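Local coordinates for protein intron-associated endonuclease 1 (PDB 1MK0) that probably cleaves DNA as the GIY-YIG catalytic domain of the phage T4 intron-associated homing endonuclease I-TevI, at residues I8-N13 with N50-V55. The protein carries 1 engineered substitution. Residues are numbered along the deposited sequence; the frame is centred on the assembly and turned at random.
Sequences IKNTLN and NKHGNV
T11 and V55 join the end of strand 4-10 to the loop that follows helix 43-52, and the nearest CA atoms across the two segments are those of N10 and V55, 5.9 Å apart. T11 N donates to V55 O over 3.0 Å, nearly straight at 165°. The same carbonyl oxygen takes a second bond from T11 OG1 at 2.7 Å, so one residue grips it with both backbone and side chain; a chi1 of 62° sets OG1 between the backbone N and carbonyl carbon, on the side where V55 O lies. Before V55, the chain leaves helical geometry at G53, with positive phi.

V55 CG2 packs against the side chain of N10, 3.7 Å from OD1, and the two side chains run alongside each other. N10 OD1 also accepts from L12 N at 2.7 Å, in the carbonyl plane, while ND2 bonds to Y89 OH; both ends of the amide are therefore engaged, which fixes its rotation. L12 crosses V55 at about a right angle and carries CD1 over one face of the H52 ring, 3.7 Å from the centroid and 15° off the normal, a CH-pi contact. K51 CB sits over the opposite face.

N10 OD1 and L12 N form an Asx turn where strand 4-10 ends. K9 pairs by backbone with E57, so the T11-V55 backbone bond continues the antiparallel register of strands 4-10 and 56-63 one step past the strand ends, tying the helix-to-strand connection to the central three-stranded sheet of the GIY-YIG domain.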
loop_
_atom_site.group_PDB
_atom_site.type_symbol
_atom_site.label_atom_id
_atom_site.label_comp_id
_atom_site.label_asym_id
_atom_site.label_seq_id
_atom_site.Cartn_x
_atom_site.Cartn_y
_atom_site.Cartn_z
ATOM N N ILE A 8 -1.964 0.051 4.076
ATOM C CA ILE A 8 -3.254 0.716 3.937
ATOM C C ILE A 8 -4.201 -0.403 4.334
ATOM O O ILE A 8 -4.308 -1.408 3.634
ATOM C CB ILE A 8 -3.533 1.157 2.483
ATOM C CG1 ILE A 8 -2.509 2.219 2.065
ATOM C CG2 ILE A 8 -4.955 1.717 2.371
ATOM C CD1 ILE A 8 -2.678 2.724 0.645
ATOM N N LYS A 9 -4.868 -0.244 5.473
ATOM C CA LYS A 9 -5.753 -1.285 5.982
ATOM C C LYS A 9 -7.242 -0.968 5.927
ATOM O O LYS A 9 -7.684 0.106 6.335
ATOM C CB LYS A 9 -5.351 -1.622 7.425
ATOM C CG LYS A 9 -6.195 -2.707 8.081
ATOM C CD LYS A 9 -5.587 -3.170 9.406
ATOM C CE LYS A 9 -5.486 -2.039 10.416
ATOM N NZ LYS A 9 -4.959 -2.504 11.733
ATOM N N ASN A 10 -8.010 -1.920 5.410
ATOM C CA ASN A 10 -9.454 -1.772 5.317
ATOM C C ASN A 10 -9.984 -2.000 6.735
ATOM O O ASN A 10 -9.782 -3.071 7.307
ATOM C CB ASN A 10 -10.014 -2.825 4.362
ATOM C CG ASN A 10 -11.498 -2.659 4.112
ATOM O OD1 ASN A 10 -12.271 -2.417 5.037
ATOM N ND2 ASN A 10 -11.904 -2.797 2.858
ATOM N N THR A 11 -10.646 -0.997 7.302
ATOM C CA THR A 11 -11.161 -1.114 8.666
ATOM C C THR A 11 -12.365 -2.042 8.804
ATOM O O THR A 11 -12.793 -2.346 9.921
ATOM C CB THR A 11 -11.534 0.270 9.245
ATOM O OG1 THR A 11 -12.576 0.862 8.461
ATOM C CG2 THR A 11 -10.321 1.187 9.239
ATOM N N LEU A 12 -12.901 -2.501 7.679
ATOM C CA LEU A 12 -14.058 -3.390 7.698
ATOM C C LEU A 12 -13.677 -4.867 7.764
ATOM O O LEU A 12 -14.420 -5.677 8.323
ATOM C CB LEU A 12 -14.929 -3.152 6.459
ATOM C CG LEU A 12 -15.445 -1.731 6.209
ATOM C CD1 LEU A 12 -16.317 -1.723 4.962
ATOM C CD2 LEU A 12 -16.237 -1.243 7.415
ATOM N N ASN A 13 -12.523 -5.222 7.203
ATOM C CA ASN A 13 -12.086 -6.618 7.185
ATOM C C ASN A 13 -10.616 -6.842 7.544
ATOM O O ASN A 13 -10.133 -7.970 7.507
ATOM C CB ASN A 13 -12.354 -7.218 5.807
ATOM C CG ASN A 13 -11.754 -6.389 4.694
ATOM O OD1 ASN A 13 -10.647 -5.870 4.827
ATOM N ND2 ASN A 13 -12.478 -6.264 3.591
ATOM N N ASN A 50 -14.440 0.711 -4.683
ATOM C CA ASN A 50 -15.670 0.957 -5.431
ATOM C C ASN A 50 -16.885 0.570 -4.595
ATOM O O ASN A 50 -17.960 1.151 -4.741
ATOM C CB ASN A 50 -15.679 0.167 -6.741
ATOM C CG ASN A 50 -14.715 0.726 -7.762
ATOM O OD1 ASN A 50 -14.214 1.842 -7.615
ATOM N ND2 ASN A 50 -14.462 -0.040 -8.817
ATOM N N LYS A 51 -16.705 -0.408 -3.712
ATOM C CA LYS A 51 -17.788 -0.882 -2.857
ATOM C C LYS A 51 -17.939 -0.134 -1.537
ATOM O O LYS A 51 -19.037 -0.067 -0.983
ATOM C CB LYS A 51 -17.597 -2.366 -2.535
ATOM C CG LYS A 51 -17.784 -3.310 -3.701
ATOM C CD LYS A 51 -17.637 -4.752 -3.236
ATOM C CE LYS A 51 -17.963 -5.734 -4.348
ATOM N NZ LYS A 51 -17.808 -7.149 -3.899
ATOM N N HIS A 52 -16.850 0.436 -1.035
ATOM C CA HIS A 52 -16.899 1.107 0.260
ATOM C C HIS A 52 -16.380 2.532 0.314
ATOM O O HIS A 52 -16.645 3.248 1.277
ATOM C CB HIS A 52 -16.100 0.295 1.282
ATOM C CG HIS A 52 -16.409 -1.168 1.273
ATOM N ND1 HIS A 52 -17.653 -1.667 1.594
ATOM C CD2 HIS A 52 -15.634 -2.242 0.988
ATOM C CE1 HIS A 52 -17.630 -2.986 1.508
ATOM N NE2 HIS A 52 -16.417 -3.359 1.143
ATOM N N GLY A 53 -15.633 2.949 -0.699
ATOM C CA GLY A 53 -15.068 4.279 -0.649
ATOM C C GLY A 53 -13.912 4.206 0.333
ATOM O O GLY A 53 -13.406 3.115 0.612
ATOM N N ASN A 54 -13.505 5.340 0.889
ATOM C CA ASN A 54 -12.370 5.334 1.808
ATOM C C ASN A 54 -12.655 4.914 3.244
ATOM O O ASN A 54 -12.861 5.756 4.122
ATOM C CB ASN A 54 -11.686 6.700 1.806
ATOM C CG ASN A 54 -10.356 6.688 2.545
ATOM O OD1 ASN A 54 -9.646 7.695 2.581
ATOM N ND2 ASN A 54 -10.015 5.551 3.138
ATOM N N VAL A 55 -12.654 3.606 3.475
ATOM C CA VAL A 55 -12.865 3.045 4.804
ATOM C C VAL A 55 -11.512 2.518 5.279
ATOM O O VAL A 55 -11.442 1.624 6.118
ATOM C CB VAL A 55 -13.877 1.871 4.771
ATOM C CG1 VAL A 55 -15.265 2.398 4.451
ATOM C CG2 VAL A 55 -13.454 0.837 3.733
#